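PDB 1LXN: UPF0045 protein MTH_1187 from Methanothermobacter thermautotrophicus, which is of unknown function but forms a homotetramer and, as a member of the thiamine-binding protein family, may bind thiamine or a related small molecule. Local coordinates for residues M1-I9 with M41-L50; L50-H61 with T74-R82. All coordinates share one frame; numbering follows the deposited sequence.

Contact 1 (M1-I9 with M41-L50)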
loop_
_atom_site.group_PDB
_atom_site.type_symbol
_atom_site.label_atom_id
_atom_site.label_comp_id
_atom_site.label_asym_id
_atom_site.label_seq_id
_atom_site.Cartn_x
_atom_site.Cartn_y
_atom_site.Cartn_z
HETATM N N MSE A 1 8.652 -12.948 3.224
HETATM C CA MSE A 1 7.227 -12.510 3.355
HETATM C C MSE A 1 7.034 -11.281 4.241
HETATM O O MSE A 1 6.945 -11.391 5.464
HETATM C CB MSE A 1 6.369 -13.650 3.904
HETATM C CG MSE A 1 4.921 -13.250 4.148
HETATM SE SE MSE A 1 4.139 -12.392 2.593
HETATM C CE MSE A 1 3.666 -13.981 1.580
ATOM N N ILE A 2 6.956 -10.112 3.617
ATOM C CA ILE A 2 6.766 -8.861 4.347
ATOM C C ILE A 2 5.337 -8.349 4.131
ATOM O O ILE A 2 4.825 -8.381 3.010
ATOM C CB ILE A 2 7.759 -7.774 3.847
ATOM C CG1 ILE A 2 9.195 -8.285 3.958
ATOM C CG2 ILE A 2 7.601 -6.501 4.656
ATOM C CD1 ILE A 2 10.240 -7.328 3.386
ATOM N N THR A 3 4.689 -7.899 5.203
ATOM C CA THR A 3 3.337 -7.347 5.083
ATOM C C THR A 3 3.402 -5.849 5.354
ATOM O O THR A 3 4.194 -5.382 6.178
ATOM C CB THR A 3 2.327 -7.991 6.077
ATOM O OG1 THR A 3 2.851 -7.928 7.411
ATOM C CG2 THR A 3 2.037 -9.439 5.688
ATOM N N ALA A 4 2.563 -5.093 4.662
ATOM C CA ALA A 4 2.568 -3.652 4.827
ATOM C C ALA A 4 1.245 -3.034 4.420
ATOM O O ALA A 4 0.374 -3.702 3.865
ATOM C CB ALA A 4 3.699 -3.046 3.986
ATOM N N GLU A 5 1.110 -1.748 4.708
ATOM C CA GLU A 5 -0.073 -0.993 4.337
ATOM C C GLU A 5 0.387 0.346 3.792
ATOM O O GLU A 5 1.267 0.994 4.363
ATOM C CB GLU A 5 -1.001 -0.764 5.530
ATOM C CG GLU A 5 -2.193 0.097 5.159
ATOM C CD GLU A 5 -3.277 0.104 6.214
ATOM O OE1 GLU A 5 -4.309 0.771 5.987
ATOM O OE2 GLU A 5 -3.102 -0.553 7.263
ATOM N N LEU A 6 -0.221 0.764 2.691
ATOM C CA LEU A 6 0.142 2.018 2.057
ATOM C C LEU A 6 -1.063 2.907 1.791
ATOM O O LEU A 6 -2.088 2.442 1.292
ATOM C CB LEU A 6 0.842 1.730 0.728
ATOM C CG LEU A 6 1.092 2.950 -0.158
ATOM C CD1 LEU A 6 2.196 3.819 0.450
ATOM C CD2 LEU A 6 1.471 2.477 -1.556
ATOM N N THR A 7 -0.934 4.185 2.133
ATOM C CA THR A 7 -1.995 5.145 1.870
ATOM C C THR A 7 -1.314 6.351 1.235
ATOM O O THR A 7 -0.386 6.926 1.808
ATOM C CB THR A 7 -2.727 5.606 3.156
ATOM O OG1 THR A 7 -1.910 6.554 3.852
ATOM C CG2 THR A 7 -2.999 4.422 4.082
ATOM N N VAL A 8 -1.744 6.699 0.028
ATOM C CA VAL A 8 -1.201 7.846 -0.683
ATOM C C VAL A 8 -2.361 8.830 -0.722
ATOM O O VAL A 8 -3.379 8.565 -1.354
ATOM C CB VAL A 8 -0.782 7.476 -2.120
ATOM C CG1 VAL A 8 -0.122 8.674 -2.794
ATOM C CG2 VAL A 8 0.171 6.290 -2.095
ATOM N N ILE A 9 -2.212 9.956 -0.035
ATOM C CA ILE A 9 -3.282 10.939 0.037
ATOM C C ILE A 9 -2.900 12.292 -0.553
ATOM O O ILE A 9 -2.070 13.006 -0.006
ATOM C CB ILE A 9 -3.722 11.153 1.509
ATOM C CG1 ILE A 9 -4.016 9.800 2.169
ATOM C CG2 ILE A 9 -4.955 12.043 1.566
ATOM C CD1 ILE A 9 -4.398 9.889 3.643
HETATM N N MSE A 41 -9.196 1.492 4.413
HETATM C CA MSE A 41 -8.347 2.564 4.933
HETATM C C MSE A 41 -6.949 2.644 4.326
HETATM O O MSE A 41 -6.084 3.337 4.855
HETATM C CB MSE A 41 -8.226 2.433 6.453
HETATM C CG MSE A 41 -9.536 2.663 7.216
HETATM SE SE MSE A 41 -10.226 4.469 7.006
HETATM C CE MSE A 41 -8.929 5.431 8.082
ATOM N N GLY A 42 -6.734 1.943 3.218
ATOM C CA GLY A 42 -5.432 1.938 2.568
ATOM C C GLY A 42 -5.209 0.609 1.872
ATOM O O GLY A 42 -5.983 -0.333 2.073
ATOM N N THR A 43 -4.167 0.521 1.049
ATOM C CA THR A 43 -3.873 -0.714 0.334
ATOM C C THR A 43 -2.891 -1.621 1.093
ATOM O O THR A 43 -1.810 -1.191 1.501
ATOM C CB THR A 43 -3.309 -0.421 -1.073
ATOM O OG1 THR A 43 -4.255 0.361 -1.807
ATOM C CG2 THR A 43 -3.064 -1.713 -1.836
ATOM N N LEU A 44 -3.295 -2.874 1.287
ATOM C CA LEU A 44 -2.480 -3.869 1.974
ATOM C C LEU A 44 -1.496 -4.468 0.970
ATOM O O LEU A 44 -1.829 -4.649 -0.195
ATOM C CB LEU A 44 -3.386 -4.962 2.547
ATOM C CG LEU A 44 -4.068 -4.759 3.912
ATOM C CD1 LEU A 44 -4.277 -3.301 4.207
ATOM C CD2 LEU A 44 -5.387 -5.520 3.935
ATOM N N LEU A 45 -0.284 -4.773 1.419
ATOM C CA LEU A 45 0.730 -5.326 0.529
ATOM C C LEU A 45 1.508 -6.493 1.122
ATOM O O LEU A 45 1.621 -6.638 2.341
ATOM C CB LEU A 45 1.742 -4.235 0.151
ATOM C CG LEU A 45 1.242 -2.937 -0.500
ATOM C CD1 LEU A 45 2.318 -1.862 -0.395
ATOM C CD2 LEU A 45 0.883 -3.198 -1.956
ATOM N N GLU A 46 2.047 -7.315 0.232
ATOM C CA GLU A 46 2.895 -8.440 0.605
ATOM C C GLU A 46 4.039 -8.395 -0.401
ATOM O O GLU A 46 3.816 -8.265 -1.611
ATOM C CB GLU A 46 2.162 -9.774 0.494
ATOM C CG GLU A 46 0.986 -9.918 1.428
ATOM C CD GLU A 46 0.338 -11.281 1.310
ATOM O OE1 GLU A 46 0.535 -11.930 0.262
ATOM O OE2 GLU A 46 -0.373 -11.697 2.251
ATOM N N ALA A 47 5.262 -8.476 0.102
ATOM C CA ALA A 47 6.435 -8.430 -0.759
ATOM C C ALA A 47 7.440 -9.462 -0.280
ATOM O O ALA A 47 7.386 -9.896 0.869
ATOM C CB ALA A 47 7.051 -7.029 -0.720
ATOM N N GLU A 48 8.350 -9.855 -1.164
ATOM C CA GLU A 48 9.374 -10.835 -0.830
ATOM C C GLU A 48 10.627 -10.176 -0.268
ATOM O O GLU A 48 11.449 -10.833 0.365
ATOM C CB GLU A 48 9.749 -11.650 -2.068
ATOM C CG GLU A 48 8.746 -12.723 -2.443
ATOM C CD GLU A 48 9.090 -13.389 -3.767
ATOM O OE1 GLU A 48 8.508 -14.458 -4.061
ATOM O OE2 GLU A 48 9.936 -12.838 -4.513
ATOM N N ASP A 49 10.789 -8.884 -0.515
ATOM C CA ASP A 49 11.953 -8.172 -0.003
ATOM C C ASP A 49 11.680 -6.679 0.096
ATOM O O ASP A 49 10.769 -6.160 -0.542
ATOM C CB ASP A 49 13.184 -8.448 -0.880
ATOM C CG ASP A 49 12.986 -8.025 -2.323
ATOM O OD1 ASP A 49 13.062 -6.818 -2.620
ATOM O OD2 ASP A 49 12.749 -8.909 -3.165
ATOM N N LEU A 50 12.473 -5.996 0.908
ATOM C CA LEU A 50 12.304 -4.568 1.121
ATOM C C LEU A 50 12.502 -3.723 -0.120
ATOM O O LEU A 50 11.831 -2.703 -0.278
ATOM C CB LEU A 50 13.240 -4.092 2.235
ATOM C CG LEU A 50 12.785 -4.560 3.617
ATOM C CD1 LEU A 50 13.882 -4.328 4.652
ATOM C CD2 LEU A 50 11.504 -3.815 3.986
#
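With CG1 beside the backbone N (chi1 -56°) and the chain extended beyond it, I2 carries CD1 out to where the chain enters helix 50-66, 3.8 Å from L50 CG. M1, a selenomethionine, has CG anti to its N (chi1 176°) but then bends twice, which brings SE back over E46, 3.9 Å from E46 CB. Strands 2-9 and 42-47 pair antiparallel through six backbone hydrogen bonds. I2, A4 and L6 each give and take one, with A47, L45 and T43 respectively; the straightest runs from I2 N to A47 O at 2.8 Å (171°). The non-hydrogen-bonded pairs T3-E46 and E5-L44 alternate with them and add CA-H...O contacts, the shortest from E46 CA to I2 O at 3.1 Å. On the face of A4 and L6, L45 CD1 lies 4.0 Å from L6 CB. On the other face the extended E5 chain crosses L44, whose CD1 is 4.1 Å from E5 CD, while E5 OE2 forms a salt bridge with K77. At G42 a CB would probably run into T7 CG2 and E5 OE1 and be pressed on the carbonyl O of M41. These are the two central strands of the antiparallel sheet: T3, E5 and T7 bond onward to strand 72-79, L44 pairs with E37 of strand 35-39, and helix 50-66 covers L6 and L45 through V57, A60 and L53.

Contact 2 (L50-H61 with T74-R82)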
loop_
_atom_site.group_PDB
_atom_site.type_symbol
_atom_site.label_atom_id
_atom_site.label_comp_id
_atom_site.label_asym_id
_atom_site.label_seq_id
_atom_site.Cartn_x
_atom_site.Cartn_y
_atom_site.Cartn_z
ATOM N N LEU A 50 12.473 -5.996 0.908
ATOM C CA LEU A 50 12.304 -4.568 1.121
ATOM C C LEU A 50 12.502 -3.723 -0.120
ATOM O O LEU A 50 11.831 -2.703 -0.278
ATOM C CB LEU A 50 13.240 -4.092 2.235
ATOM C CG LEU A 50 12.785 -4.560 3.617
ATOM C CD1 LEU A 50 13.882 -4.328 4.652
ATOM C CD2 LEU A 50 11.504 -3.815 3.986
ATOM N N ASP A 51 13.415 -4.137 -0.999
ATOM C CA ASP A 51 13.661 -3.391 -2.227
ATOM C C ASP A 51 12.393 -3.272 -3.084
ATOM O O ASP A 51 12.028 -2.167 -3.476
ATOM C CB ASP A 51 14.787 -4.037 -3.053
ATOM C CG ASP A 51 16.183 -3.689 -2.529
ATOM O OD1 ASP A 51 16.327 -2.680 -1.805
ATOM O OD2 ASP A 51 17.146 -4.415 -2.859
ATOM N N GLU A 52 11.724 -4.391 -3.367
ATOM C CA GLU A 52 10.503 -4.363 -4.181
ATOM C C GLU A 52 9.447 -3.470 -3.551
ATOM O O GLU A 52 8.819 -2.655 -4.233
ATOM C CB GLU A 52 9.892 -5.759 -4.351
ATOM C CG GLU A 52 10.478 -6.589 -5.467
ATOM C CD GLU A 52 10.445 -5.901 -6.825
ATOM O OE1 GLU A 52 9.351 -5.735 -7.419
ATOM O OE2 GLU A 52 11.538 -5.531 -7.294
ATOM N N LEU A 53 9.239 -3.647 -2.248
ATOM C CA LEU A 53 8.261 -2.851 -1.527
ATOM C C LEU A 53 8.543 -1.353 -1.684
ATOM O O LEU A 53 7.645 -0.592 -2.047
ATOM C CB LEU A 53 8.248 -3.236 -0.045
ATOM C CG LEU A 53 7.242 -2.491 0.839
ATOM C CD1 LEU A 53 5.831 -2.617 0.275
ATOM C CD2 LEU A 53 7.297 -3.071 2.244
HETATM N N MSE A 54 9.778 -0.931 -1.422
HETATM C CA MSE A 54 10.126 0.485 -1.548
HETATM C C MSE A 54 9.902 0.975 -2.983
HETATM O O MSE A 54 9.431 2.090 -3.198
HETATM C CB MSE A 54 11.586 0.740 -1.148
HETATM C CG MSE A 54 11.951 0.373 0.294
HETATM SE SE MSE A 54 10.664 0.988 1.611
HETATM C CE MSE A 54 9.940 -0.731 2.120
ATOM N N GLU A 55 10.250 0.151 -3.965
ATOM C CA GLU A 55 10.049 0.541 -5.354
ATOM C C GLU A 55 8.547 0.671 -5.641
ATOM O O GLU A 55 8.129 1.572 -6.363
ATOM C CB GLU A 55 10.677 -0.480 -6.312
ATOM C CG GLU A 55 12.207 -0.522 -6.294
ATOM C CD GLU A 55 12.848 0.817 -6.642
ATOM O OE1 GLU A 55 12.485 1.413 -7.684
ATOM O OE2 GLU A 55 13.723 1.274 -5.872
ATOM N N ALA A 56 7.740 -0.224 -5.077
ATOM C CA ALA A 56 6.296 -0.161 -5.296
ATOM C C ALA A 56 5.712 1.093 -4.636
ATOM O O ALA A 56 4.831 1.749 -5.200
ATOM C CB ALA A 56 5.616 -1.410 -4.748
ATOM N N VAL A 57 6.212 1.426 -3.450
ATOM C CA VAL A 57 5.743 2.605 -2.730
ATOM C C VAL A 57 6.142 3.886 -3.457
ATOM O O VAL A 57 5.338 4.810 -3.564
ATOM C CB VAL A 57 6.283 2.629 -1.274
ATOM C CG1 VAL A 57 5.945 3.964 -0.592
ATOM C CG2 VAL A 57 5.666 1.472 -0.487
ATOM N N LYS A 58 7.375 3.949 -3.954
ATOM C CA LYS A 58 7.815 5.133 -4.690
ATOM C C LYS A 58 6.960 5.293 -5.939
ATOM O O LYS A 58 6.532 6.395 -6.271
ATOM C CB LYS A 58 9.288 5.022 -5.106
ATOM C CG LYS A 58 10.279 5.353 -4.001
ATOM C CD LYS A 58 11.725 5.290 -4.489
ATOM C CE LYS A 58 12.124 3.873 -4.877
ATOM N NZ LYS A 58 13.576 3.760 -5.215
ATOM N N ALA A 59 6.706 4.186 -6.623
ATOM C CA ALA A 59 5.901 4.216 -7.835
ATOM C C ALA A 59 4.487 4.741 -7.567
ATOM O O ALA A 59 3.971 5.565 -8.326
ATOM C CB ALA A 59 5.833 2.824 -8.450
ATOM N N ALA A 60 3.870 4.265 -6.487
ATOM C CA ALA A 60 2.518 4.687 -6.145
ATOM C C ALA A 60 2.503 6.176 -5.828
ATOM O O ALA A 60 1.645 6.912 -6.313
ATOM C CB ALA A 60 1.996 3.881 -4.960
ATOM N N HIS A 61 3.468 6.611 -5.021
ATOM C CA HIS A 61 3.598 8.012 -4.639
ATOM C C HIS A 61 3.740 8.912 -5.876
ATOM O O HIS A 61 3.038 9.918 -6.006
ATOM C CB HIS A 61 4.822 8.183 -3.733
ATOM C CG HIS A 61 5.022 9.582 -3.229
ATOM N ND1 HIS A 61 4.420 10.054 -2.082
ATOM C CD2 HIS A 61 5.781 10.602 -3.704
ATOM C CE1 HIS A 61 4.802 11.302 -1.867
ATOM N NE2 HIS A 61 5.627 11.656 -2.836
ATOM N N THR A 74 2.015 10.623 2.062
ATOM C CA THR A 74 2.069 9.172 2.009
ATOM C C THR A 74 2.476 8.509 3.314
ATOM O O THR A 74 3.415 8.940 3.997
ATOM C CB THR A 74 3.017 8.719 0.879
ATOM O OG1 THR A 74 2.458 9.112 -0.376
ATOM C CG2 THR A 74 3.212 7.212 0.889
ATOM N N THR A 75 1.757 7.445 3.644
ATOM C CA THR A 75 2.004 6.691 4.858
ATOM C C THR A 75 2.272 5.228 4.508
ATOM O O THR A 75 1.572 4.628 3.691
ATOM C CB THR A 75 0.788 6.779 5.814
ATOM O OG1 THR A 75 0.603 8.142 6.224
ATOM C CG2 THR A 75 1.007 5.916 7.046
ATOM N N LEU A 76 3.303 4.670 5.126
ATOM C CA LEU A 76 3.666 3.283 4.904
ATOM C C LEU A 76 3.939 2.619 6.245
ATOM O O LEU A 76 4.716 3.128 7.048
ATOM C CB LEU A 76 4.920 3.193 4.034
ATOM C CG LEU A 76 5.501 1.790 3.831
ATOM C CD1 LEU A 76 4.552 0.957 2.985
ATOM C CD2 LEU A 76 6.871 1.887 3.163
ATOM N N LYS A 77 3.275 1.495 6.490
ATOM C CA LYS A 77 3.478 0.731 7.710
ATOM C C LYS A 77 4.050 -0.598 7.255
ATOM O O LYS A 77 3.498 -1.241 6.364
ATOM C CB LYS A 77 2.162 0.466 8.445
ATOM C CG LYS A 77 1.442 1.691 8.967
ATOM C CD LYS A 77 0.284 1.288 9.890
ATOM C CE LYS A 77 -0.652 0.269 9.232
ATOM N NZ LYS A 77 -1.778 -0.159 10.121
ATOM N N ILE A 78 5.157 -1.006 7.859
ATOM C CA ILE A 78 5.791 -2.263 7.508
ATOM C C ILE A 78 5.866 -3.198 8.711
ATOM O O ILE A 78 6.335 -2.815 9.788
ATOM C CB ILE A 78 7.237 -2.049 6.991
ATOM C CG1 ILE A 78 7.252 -1.052 5.833
ATOM C CG2 ILE A 78 7.824 -3.380 6.539
ATOM C CD1 ILE A 78 8.647 -0.740 5.321
ATOM N N ASP A 79 5.386 -4.421 8.528
ATOM C CA ASP A 79 5.447 -5.432 9.574
ATOM C C ASP A 79 6.381 -6.494 8.998
ATOM O O ASP A 79 5.980 -7.306 8.175
ATOM C CB ASP A 79 4.064 -6.031 9.844
ATOM C CG ASP A 79 4.078 -7.049 10.984
ATOM O OD1 ASP A 79 3.044 -7.705 11.212
ATOM O OD2 ASP A 79 5.122 -7.193 11.658
ATOM N N ASP A 80 7.635 -6.469 9.422
ATOM C CA ASP A 80 8.626 -7.406 8.916
ATOM C C ASP A 80 8.950 -8.458 9.969
ATOM O O ASP A 80 9.715 -8.200 10.897
ATOM C CB ASP A 80 9.887 -6.632 8.525
ATOM C CG ASP A 80 10.886 -7.474 7.756
ATOM O OD1 ASP A 80 10.625 -8.678 7.531
ATOM O OD2 ASP A 80 11.944 -6.919 7.378
ATOM N N ARG A 81 8.362 -9.642 9.824
ATOM C CA ARG A 81 8.594 -10.714 10.782
ATOM C C ARG A 81 9.507 -11.777 10.180
ATOM O O ARG A 81 9.156 -12.430 9.195
ATOM C CB ARG A 81 7.263 -11.336 11.219
ATOM C CG ARG A 81 7.415 -12.336 12.353
ATOM C CD ARG A 81 6.076 -12.801 12.891
ATOM N NE ARG A 81 6.247 -13.690 14.036
ATOM C CZ ARG A 81 5.257 -14.317 14.662
ATOM N NH1 ARG A 81 4.000 -14.155 14.263
ATOM N NH2 ARG A 81 5.529 -15.127 15.680
ATOM N N ARG A 82 10.672 -11.949 10.795
ATOM C CA ARG A 82 11.676 -12.893 10.319
ATOM C C ARG A 82 11.696 -14.284 10.965
ATOM O O ARG A 82 12.360 -15.186 10.450
ATOM C CB ARG A 82 13.069 -12.256 10.446
ATOM C CG ARG A 82 13.249 -10.982 9.617
ATOM C CD ARG A 82 13.014 -11.264 8.142
ATOM N NE ARG A 82 13.005 -10.059 7.317
ATOM C CZ ARG A 82 14.086 -9.519 6.760
ATOM N NH1 ARG A 82 15.279 -10.077 6.941
ATOM N NH2 ARG A 82 13.973 -8.428 6.008
#
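V57 lays its CG2 methyl against the end of L76, 3.7 Å from L76 CD1 and only slightly farther from CD2, the two side chains meeting at a slant. One turn earlier on the helix, the bends of selenomethionine M54 at chi2 and chi3 bring its terminal methyl onto the strand. There M54 CE presses on I78 CD1 at 3.5 Å, tighter than usual for two carbons, and also borders L76 CD2 while crossing that leucine at about a right angle. L53, pointing toward the strand, runs past I78 in the opposite direction, L53 CD2 lying 4.1 Å from I78 CD1. Two turns on from L53, H61, with CG anti to the backbone N (chi1 -178°), turns its ring edge to T74. H61 ND1 and T74 OG1 are 2.8 Å apart in a nearly straight hydrogen bond (162°), with the hydroxyl oxygen in the ring plane. A phenylalanine here would probably leave the T74 hydroxyl without this partner and lose the bond that fixes the turn of the ring. Farther along the segment, R82 NE meets D80 OD1 on the syn side but tilted out of the carboxylate plane, at 2.8 Å, in a salt bridge, and L50 CD1 touches the margin of this pair, 4.2 Å from D80 OD2. The helix runs nearly antiparallel to strand 74-79 (161°), with segment axes 10.2 Å apart at closest approach, as in helix-on-sheet packing. Strand 72-79 is outermost in the sheet of this chain and bonded to strand 2-10; L53 also rests on L45 and A47 of strand 42-47, while A56 and A60 face helix 19-29.

Overall arrangement
Contact 1 joins the two middle strands near the centre of the chain, and contact 2 lays helix 50-66 over the outermost strand 72-79, closer to the surface. The first is held by paired backbones, the second by side chains alone: aliphatic and selenomethionine ends with one polar bond, H61 to T74. They follow one another in the chain and share L50, the first residue of the helix, which E48 and D49 separate from strand 42-47. Strand 2-10 links them, since T3 O and T7 O meet the N atoms of D79 and T75. The same helix thus spans both, over L6 and L45 in contact 1 and over L76 and I78 in contact 2.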